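Local coordinates for ruler protein (Pseudomonas aeruginosa, PDB 5CUK) that probably senses the length of the growing type III secretion needle as a molecular ruler, this chain being its C-terminal substrate-specificity domain, at residues 16-21 against 78-83; 82-87 against 93-98. All blocks are in the same frame, centred on the assembly; numbering follows the deposited sequence.

Interaction 1: 16-21 against 78-83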
ATOM      1  N   ARG A  16      -1.547 -10.231   0.484  1.00 38.00           N
ATOM      2  CA  ARG A  16      -0.175 -10.025   0.925  1.00 44.04           C
ATOM      3  C   ARG A  16       0.088  -8.529   1.032  1.00 43.87           C
ATOM      4  O   ARG A  16       0.703  -8.057   1.983  1.00 44.78           O
ATOM      5  CB  ARG A  16       0.817 -10.706  -0.018  1.00 46.46           C
ATOM      6  CG  ARG A  16       2.299 -10.436   0.313  1.00 49.27           C
ATOM      7  CD  ARG A  16       2.884 -11.310   1.450  1.00 56.71           C
ATOM      8  NE  ARG A  16       4.091 -10.692   2.037  1.00 56.56           N
ATOM      9  CZ  ARG A  16       4.111 -10.026   3.195  1.00 62.39           C
ATOM     10  NH1 ARG A  16       3.007  -9.913   3.917  1.00 63.11           N
ATOM     11  NH2 ARG A  16       5.234  -9.471   3.649  1.00 66.61           N
ATOM     12  N   LEU A  17      -0.451  -7.790   0.077  1.00 37.46           N
ATOM     13  CA  LEU A  17      -0.341  -6.358   0.058  1.00 40.07           C
ATOM     14  C   LEU A  17      -0.939  -5.718   1.316  1.00 44.67           C
ATOM     15  O   LEU A  17      -0.301  -4.864   1.958  1.00 41.76           O
ATOM     16  CB  LEU A  17      -1.011  -5.814  -1.194  1.00 35.65           C
ATOM     17  CG  LEU A  17      -0.723  -4.374  -1.547  1.00 45.86           C
ATOM     18  CD1 LEU A  17       0.714  -4.011  -1.228  1.00 42.43           C
ATOM     19  CD2 LEU A  17      -0.995  -4.180  -2.991  1.00 39.35           C
ATOM     20  N   LEU A  18      -2.153  -6.139   1.676  1.00 42.37           N
ATOM     21  CA  LEU A  18      -2.843  -5.589   2.834  1.00 37.69           C
ATOM     22  C   LEU A  18      -2.051  -5.878   4.090  1.00 40.93           C
ATOM     23  O   LEU A  18      -1.821  -4.990   4.893  1.00 41.63           O
ATOM     24  CB  LEU A  18      -4.268  -6.150   2.950  1.00 37.33           C
ATOM     25  CG  LEU A  18      -5.303  -5.681   1.906  1.00 37.21           C
ATOM     26  CD1 LEU A  18      -6.696  -6.178   2.254  1.00 32.00           C
ATOM     27  CD2 LEU A  18      -5.357  -4.141   1.815  1.00 38.62           C
ATOM     28  N   ASP A  19      -1.643  -7.127   4.267  1.00 41.46           N
ATOM     29  CA  ASP A  19      -0.772  -7.493   5.364  1.00 41.24           C
ATOM     30  C   ASP A  19       0.520  -6.623   5.411  1.00 44.52           C
ATOM     31  O   ASP A  19       0.891  -6.100   6.464  1.00 41.02           O
ATOM     32  CB  ASP A  19      -0.437  -8.974   5.258  1.00 41.28           C
ATOM     33  CG  ASP A  19       0.321  -9.490   6.462  1.00 52.66           C
ATOM     34  OD1 ASP A  19      -0.062  -9.198   7.618  1.00 55.53           O
ATOM     35  OD2 ASP A  19       1.309 -10.213   6.246  1.00 60.95           O
ATOM     36  N   ALA A  20       1.182  -6.437   4.271  1.00 44.01           N
ATOM     37  CA  ALA A  20       2.399  -5.609   4.228  1.00 42.88           C
ATOM     38  C   ALA A  20       2.146  -4.147   4.664  1.00 37.16           C
ATOM     39  O   ALA A  20       2.852  -3.625   5.517  1.00 36.84           O
ATOM     40  CB  ALA A  20       3.001  -5.644   2.829  1.00 42.41           C
ATOM     41  N   VAL A  21       1.139  -3.516   4.064  1.00 36.63           N
ATOM     42  CA  VAL A  21       0.766  -2.155   4.389  1.00 38.68           C
ATOM     43  C   VAL A  21       0.510  -2.059   5.877  1.00 42.59           C
ATOM     44  O   VAL A  21       0.890  -1.086   6.529  1.00 33.53           O
ATOM     45  CB  VAL A  21      -0.480  -1.695   3.596  1.00 33.47           C
ATOM     46  CG1 VAL A  21      -0.954  -0.388   4.091  1.00 35.35           C
ATOM     47  CG2 VAL A  21      -0.149  -1.577   2.110  1.00 33.91           C
ATOM     48  N   GLY A  78      -9.756   1.576  -6.982  1.00 49.93           N
ATOM     49  CA  GLY A  78     -10.944   1.686  -6.147  1.00 50.07           C
ATOM     50  C   GLY A  78     -11.077   0.631  -5.049  1.00 50.59           C
ATOM     51  O   GLY A  78     -11.368   0.953  -3.878  1.00 46.68           O
ATOM     52  N   GLU A  79     -10.883  -0.636  -5.411  1.00 45.36           N
ATOM     53  CA  GLU A  79     -10.911  -1.720  -4.415  1.00 47.42           C
ATOM     54  C   GLU A  79      -9.764  -1.576  -3.410  1.00 43.28           C
ATOM     55  O   GLU A  79      -9.889  -1.899  -2.225  1.00 43.16           O
ATOM     56  CB  GLU A  79     -10.823  -3.105  -5.091  1.00 47.04           C
ATOM     57  CG  GLU A  79     -10.584  -4.274  -4.103  1.00 48.81           C
ATOM     58  CD  GLU A  79     -10.088  -5.590  -4.762  1.00 51.47           C
ATOM     59  OE1 GLU A  79     -10.383  -6.667  -4.205  1.00 53.59           O
ATOM     60  OE2 GLU A  79      -9.401  -5.567  -5.817  1.00 48.62           O
ATOM     61  N   LEU A  80      -8.622  -1.133  -3.899  1.00 38.18           N
ATOM     62  CA  LEU A  80      -7.464  -1.106  -3.039  1.00 45.97           C
ATOM     63  C   LEU A  80      -7.617   0.017  -1.972  1.00 42.47           C
ATOM     64  O   LEU A  80      -7.517  -0.259  -0.777  1.00 43.32           O
ATOM     65  CB  LEU A  80      -6.193  -0.941  -3.870  1.00 43.33           C
ATOM     66  CG  LEU A  80      -4.982  -1.230  -2.991  1.00 49.19           C
ATOM     67  CD1 LEU A  80      -5.147  -2.592  -2.327  1.00 49.25           C
ATOM     68  CD2 LEU A  80      -3.697  -1.149  -3.802  1.00 50.20           C
ATOM     69  N   LEU A  81      -7.889   1.250  -2.409  1.00 42.74           N
ATOM     70  CA  LEU A  81      -8.198   2.365  -1.512  1.00 42.45           C
ATOM     71  C   LEU A  81      -9.152   1.951  -0.402  1.00 42.59           C
ATOM     72  O   LEU A  81      -8.945   2.209   0.792  1.00 45.96           O
ATOM     73  CB  LEU A  81      -8.816   3.510  -2.313  1.00 41.56           C
ATOM     74  CG  LEU A  81      -9.256   4.726  -1.482  1.00 48.09           C
ATOM     75  CD1 LEU A  81      -8.127   5.214  -0.628  1.00 42.52           C
ATOM     76  CD2 LEU A  81      -9.759   5.875  -2.351  1.00 50.80           C
ATOM     77  N   GLU A  82     -10.198   1.262  -0.812  1.00 42.97           N
ATOM     78  CA  GLU A  82     -11.323   0.998   0.044  1.00 43.53           C
ATOM     79  C   GLU A  82     -10.992   0.005   1.133  1.00 44.04           C
ATOM     80  O   GLU A  82     -11.456   0.146   2.257  1.00 45.51           O
ATOM     81  CB  GLU A  82     -12.478   0.504  -0.805  1.00 47.25           C
ATOM     82  CG  GLU A  82     -13.515  -0.295  -0.066  1.00 51.55           C
ATOM     83  CD  GLU A  82     -14.622  -0.740  -1.006  1.00 59.88           C
ATOM     84  OE1 GLU A  82     -14.372  -0.797  -2.237  1.00 58.04           O
ATOM     85  OE2 GLU A  82     -15.734  -1.024  -0.503  1.00 59.67           O
ATOM     86  N   ARG A  83     -10.179  -0.988   0.803  1.00 39.87           N
ATOM     87  CA  ARG A  83      -9.712  -1.950   1.789  1.00 38.04           C
ATOM     88  C   ARG A  83      -8.613  -1.385   2.675  1.00 36.14           C
ATOM     89  O   ARG A  83      -8.459  -1.782   3.815  1.00 37.87           O
ATOM     90  CB  ARG A  83      -9.175  -3.202   1.093  1.00 41.79           C
ATOM     91  CG  ARG A  83     -10.181  -3.843   0.136  1.00 43.95           C
ATOM     92  CD  ARG A  83     -11.341  -4.400   0.958  1.00 48.36           C
ATOM     93  NE  ARG A  83     -10.880  -5.349   1.980  1.00 44.62           N
ATOM     94  CZ  ARG A  83     -10.955  -6.671   1.825  1.00 49.08           C
ATOM     95  NH1 ARG A  83     -11.488  -7.153   0.705  1.00 43.45           N
ATOM     96  NH2 ARG A  83     -10.527  -7.501   2.784  1.00 47.26           N
TER
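Leu18 faces Arg83 where helices 11-29 and 77-87 run in broadly the same direction, the axes of 16-21 and 78-83 inclined at -39° and coming no closer than 11.4 Å. That spacing is wide for packed helices, so leucine side chains and the aliphatic part of one arginine must bridge it; no hydrogen bond crosses. Leu18 covers most on its side. Both its methyls rest against the root of Arg83 from one side, CD1 and CD2 of Leu18 each 4.0 Å from Arg83 CB, and the two side chains cross at about a right angle. Because the Arg83 chain is bent at both chi2 and chi3 (-67° and -56°), it folds back and brings one face of its guanidinium over Leu18 CD1, 4.1 Å from Arg83 NH2. Arg83 thus touches the leucine at CB and with a guanidinium face, while its charged end stays at the exposed margin.

Deeper in, Leu17 and Leu80 are buried and meet methyl to methyl, Leu17 CD2 to Leu80 CD2 at 4.1 Å, again crossing nearly perpendicularly. Leu80 CD1 also approaches Leu18 CD2 at 4.4 Å, a looser touch that links the inner and outer pairs. This is helix-helix packing over the sheet of an alpha/beta domain of the FliK hook-length-control family, to which 78-83 belongs.

Leu14, one turn earlier on helix 11-29, extends the seam against Leu80 and Arg83, and Leu84 continues it beyond Leu18. Inward, Leu80 reaches Leu95 of strand 93-99, while Ala20 packs on Val40 of strand 35-42, so the helix pair is joined to both outermost strands of the four-stranded sheet.

Interaction 2: 82-87 against 93-98; sequences ERLQRL and VQLTFN
Gln85, in the last turn of helix 77-87, reaches across to the start of strand 93-99 and accepts a hydrogen bond from the backbone of Val93, with N to Gln85 OE1 at 2.7 Å and an N-H...O angle of 152°. The axes of 82-87 and 93-98 run roughly antiparallel, at 144° and 8.7 Å, as expected where a short connection turns the chain from helix back into strand. A bend at chi2 in the Gln85 side chain carries the amide over to the strand. The donor approaches OE1 tilted 22° from the carbonyl plane. The amide also lies against the valine itself, with Gln85 OE1 3.5 Å from Val93 CB and Gln85 NE2 3.9 Å from Val93 CG2.

The apolar part lies further in. Leu84 and Leu95 cross at about a right angle and touch through their CD1 methyls at 4.0 Å, whereas Leu84 CB and Val93 CG1 make a more relaxed pair at 4.5 Å. Val93 and Leu95, alternate residues of the strand, both direct their side chains at the helix; Gln94 between them points away, as does Glu82 on the outer face of the helix. Arg86 likewise turns from the strand on that exposed side.

Gln85 NE2 donates to the carbonyl oxygen of Gln91, so both ends of the amide are engaged by the chain entering the strand. This fixes the flip of the amide and satisfies the backbone N-H of Val93, in effect stapling the connection between helix and strand beside the apolar contacts of Leu84 with Val93 and Leu95.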
ATOM      1  N   GLU A  82     -10.198   1.262  -0.812  1.00 42.97           N
ATOM      2  CA  GLU A  82     -11.323   0.998   0.044  1.00 43.53           C
ATOM      3  C   GLU A  82     -10.992   0.005   1.133  1.00 44.04           C
ATOM      4  O   GLU A  82     -11.456   0.146   2.257  1.00 45.51           O
ATOM      5  CB  GLU A  82     -12.478   0.504  -0.805  1.00 47.25           C
ATOM      6  CG  GLU A  82     -13.515  -0.295  -0.066  1.00 51.55           C
ATOM      7  CD  GLU A  82     -14.622  -0.740  -1.006  1.00 59.88           C
ATOM      8  OE1 GLU A  82     -14.372  -0.797  -2.237  1.00 58.04           O
ATOM      9  OE2 GLU A  82     -15.734  -1.024  -0.503  1.00 59.67           O
ATOM     10  N   ARG A  83     -10.179  -0.988   0.803  1.00 39.87           N
ATOM     11  CA  ARG A  83      -9.712  -1.950   1.789  1.00 38.04           C
ATOM     12  C   ARG A  83      -8.613  -1.385   2.675  1.00 36.14           C
ATOM     13  O   ARG A  83      -8.459  -1.782   3.815  1.00 37.87           O
ATOM     14  CB  ARG A  83      -9.175  -3.202   1.093  1.00 41.79           C
ATOM     15  CG  ARG A  83     -10.181  -3.843   0.136  1.00 43.95           C
ATOM     16  CD  ARG A  83     -11.341  -4.400   0.958  1.00 48.36           C
ATOM     17  NE  ARG A  83     -10.880  -5.349   1.980  1.00 44.62           N
ATOM     18  CZ  ARG A  83     -10.955  -6.671   1.825  1.00 49.08           C
ATOM     19  NH1 ARG A  83     -11.488  -7.153   0.705  1.00 43.45           N
ATOM     20  NH2 ARG A  83     -10.527  -7.501   2.784  1.00 47.26           N
ATOM     21  N   LEU A  84      -7.785  -0.524   2.120  1.00 34.24           N
ATOM     22  CA  LEU A  84      -6.748   0.077   2.928  1.00 40.35           C
ATOM     23  C   LEU A  84      -7.439   1.023   3.933  1.00 40.13           C
ATOM     24  O   LEU A  84      -7.112   0.993   5.101  1.00 38.02           O
ATOM     25  CB  LEU A  84      -5.733   0.800   2.059  1.00 33.58           C
ATOM     26  CG  LEU A  84      -4.912  -0.153   1.188  1.00 39.57           C
ATOM     27  CD1 LEU A  84      -4.204   0.612   0.104  1.00 35.10           C
ATOM     28  CD2 LEU A  84      -3.934  -0.887   2.068  1.00 36.04           C
ATOM     29  N   GLN A  85      -8.433   1.793   3.486  1.00 41.77           N
ATOM     30  CA  GLN A  85      -9.127   2.734   4.377  1.00 39.78           C
ATOM     31  C   GLN A  85      -9.741   2.007   5.557  1.00 46.82           C
ATOM     32  O   GLN A  85      -9.674   2.491   6.693  1.00 39.84           O
ATOM     33  CB  GLN A  85     -10.214   3.516   3.643  1.00 40.18           C
ATOM     34  CG  GLN A  85     -10.868   4.610   4.517  1.00 44.70           C
ATOM     35  CD  GLN A  85      -9.854   5.618   5.028  1.00 37.04           C
ATOM     36  OE1 GLN A  85      -9.511   6.565   4.334  1.00 42.78           O
ATOM     37  NE2 GLN A  85      -9.352   5.396   6.222  1.00 35.34           N
ATOM     38  N   ARG A  86     -10.289   0.818   5.301  1.00 41.62           N
ATOM     39  CA  ARG A  86     -10.982   0.068   6.359  1.00 45.95           C
ATOM     40  C   ARG A  86      -9.984  -0.528   7.328  1.00 44.78           C
ATOM     41  O   ARG A  86     -10.292  -0.783   8.489  1.00 50.41           O
ATOM     42  CB  ARG A  86     -11.855  -1.033   5.767  1.00 48.43           C
ATOM     43  CG  ARG A  86     -12.855  -0.552   4.709  1.00 51.15           C
ATOM     44  CD  ARG A  86     -13.841  -1.664   4.360  1.00 59.52           C
ATOM     45  NE  ARG A  86     -14.582  -1.433   3.123  1.00 64.30           N
ATOM     46  CZ  ARG A  86     -14.986  -2.427   2.325  1.00 64.36           C
ATOM     47  NH1 ARG A  86     -14.707  -3.699   2.634  1.00 62.13           N
ATOM     48  NH2 ARG A  86     -15.683  -2.160   1.232  1.00 60.61           N
ATOM     49  N   LEU A  87      -8.776  -0.711   6.822  1.00 44.06           N
ATOM     50  CA  LEU A  87      -7.615  -1.158   7.578  1.00 41.30           C
ATOM     51  C   LEU A  87      -7.125  -0.106   8.607  1.00 46.46           C
ATOM     52  O   LEU A  87      -6.552  -0.439   9.661  1.00 44.83           O
ATOM     53  CB  LEU A  87      -6.526  -1.500   6.547  1.00 44.54           C
ATOM     54  CG  LEU A  87      -5.303  -2.391   6.708  1.00 53.15           C
ATOM     55  CD1 LEU A  87      -4.536  -2.340   5.421  1.00 44.71           C
ATOM     56  CD2 LEU A  87      -4.431  -1.885   7.847  1.00 55.81           C
ATOM     57  N   VAL A  93      -7.185   7.925   4.204  1.00 37.04           N
ATOM     58  CA  VAL A  93      -6.054   7.314   3.522  1.00 35.45           C
ATOM     59  C   VAL A  93      -5.872   7.987   2.159  1.00 33.98           C
ATOM     60  O   VAL A  93      -6.839   8.277   1.483  1.00 37.16           O
ATOM     61  CB  VAL A  93      -6.247   5.775   3.350  1.00 38.59           C
ATOM     62  CG1 VAL A  93      -5.522   5.267   2.101  1.00 36.02           C
ATOM     63  CG2 VAL A  93      -5.789   5.033   4.618  1.00 37.01           C
ATOM     64  N   GLN A  94      -4.637   8.251   1.766  1.00 32.31           N
ATOM     65  CA  GLN A  94      -4.367   8.756   0.440  1.00 34.27           C
ATOM     66  C   GLN A  94      -3.441   7.769  -0.247  1.00 35.85           C
ATOM     67  O   GLN A  94      -2.319   7.531   0.208  1.00 37.44           O
ATOM     68  CB  GLN A  94      -3.767  10.148   0.496  1.00 38.91           C
ATOM     69  CG  GLN A  94      -4.600  11.097   1.382  1.00 49.17           C
ATOM     70  CD  GLN A  94      -4.197  12.574   1.264  1.00 53.03           C
ATOM     71  OE1 GLN A  94      -3.351  12.941   0.436  1.00 58.31           O
ATOM     72  NE2 GLN A  94      -4.828  13.426   2.076  1.00 51.13           N
ATOM     73  N   LEU A  95      -3.950   7.177  -1.327  1.00 35.66           N
ATOM     74  CA  LEU A  95      -3.291   6.105  -2.066  1.00 34.11           C
ATOM     75  C   LEU A  95      -2.689   6.611  -3.353  1.00 35.63           C
ATOM     76  O   LEU A  95      -3.362   7.247  -4.139  1.00 39.32           O
ATOM     77  CB  LEU A  95      -4.286   4.986  -2.388  1.00 34.14           C
ATOM     78  CG  LEU A  95      -3.724   3.867  -3.260  1.00 36.11           C
ATOM     79  CD1 LEU A  95      -2.635   3.125  -2.512  1.00 33.59           C
ATOM     80  CD2 LEU A  95      -4.823   2.904  -3.730  1.00 38.05           C
ATOM     81  N   THR A  96      -1.409   6.343  -3.557  1.00 33.15           N
ATOM     82  CA  THR A  96      -0.750   6.716  -4.792  1.00 41.65           C
ATOM     83  C   THR A  96       0.136   5.569  -5.338  1.00 40.96           C
ATOM     84  O   THR A  96       0.532   4.662  -4.585  1.00 36.51           O
ATOM     85  CB  THR A  96       0.113   7.962  -4.594  1.00 40.60           C
ATOM     86  OG1 THR A  96       1.058   7.696  -3.560  1.00 42.99           O
ATOM     87  CG2 THR A  96      -0.739   9.158  -4.170  1.00 42.46           C
ATOM     88  N   PHE A  97       0.445   5.633  -6.637  1.00 42.18           N
ATOM     89  CA  PHE A  97       1.287   4.640  -7.310  1.00 40.01           C
ATOM     90  C   PHE A  97       2.525   5.259  -7.960  1.00 43.72           C
ATOM     91  O   PHE A  97       2.502   6.390  -8.430  1.00 47.63           O
ATOM     92  CB  PHE A  97       0.467   3.882  -8.347  1.00 42.19           C
ATOM     93  CG  PHE A  97      -0.719   3.212  -7.770  1.00 42.80           C
ATOM     94  CD1 PHE A  97      -0.568   2.119  -6.939  1.00 41.68           C
ATOM     95  CD2 PHE A  97      -1.993   3.693  -8.017  1.00 46.99           C
ATOM     96  CE1 PHE A  97      -1.668   1.507  -6.358  1.00 41.17           C
ATOM     97  CE2 PHE A  97      -3.094   3.083  -7.443  1.00 47.60           C
ATOM     98  CZ  PHE A  97      -2.929   1.988  -6.613  1.00 42.96           C
ATOM     99  N   ASN A  98       3.612   4.503  -7.962  1.00 40.55           N
ATOM    100  CA  ASN A  98       4.919   4.983  -8.396  1.00 46.83           C
ATOM    101  C   ASN A  98       5.561   3.894  -9.251  1.00 51.69           C
ATOM    102  O   ASN A  98       5.199   2.721  -9.120  1.00 46.20           O
ATOM    103  CB  ASN A  98       5.788   5.293  -7.172  1.00 49.18           C
ATOM    104  CG  ASN A  98       6.949   6.241  -7.465  1.00 54.65           C
ATOM    105  OD1 ASN A  98       6.799   7.228  -8.190  1.00 54.42           O
ATOM    106  ND2 ASN A  98       8.117   5.945  -6.876  1.00 53.07           N
TER

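How the interactions relate
Both interactions use helix 77-87, which presents different faces to its two partners: 16-21 of helix 11-29 in interaction 1, the edge strand 93-99 in interaction 2. They meet through Leu84, whose CD2 lies 3.6 Å from both Leu18 CD2 and Val21 CG1, and through Leu81, whose CD1 is 3.8 Å from Val93 CG1. Interaction 1 is partly buried and wholly apolar across its interface apart from the arginine at its margin. Interaction 2 is more deeply buried, yet it includes a direct polar bond, placed where the chain reverses into the sheet. Together they join two helices and a strand around one hydrophobic layer.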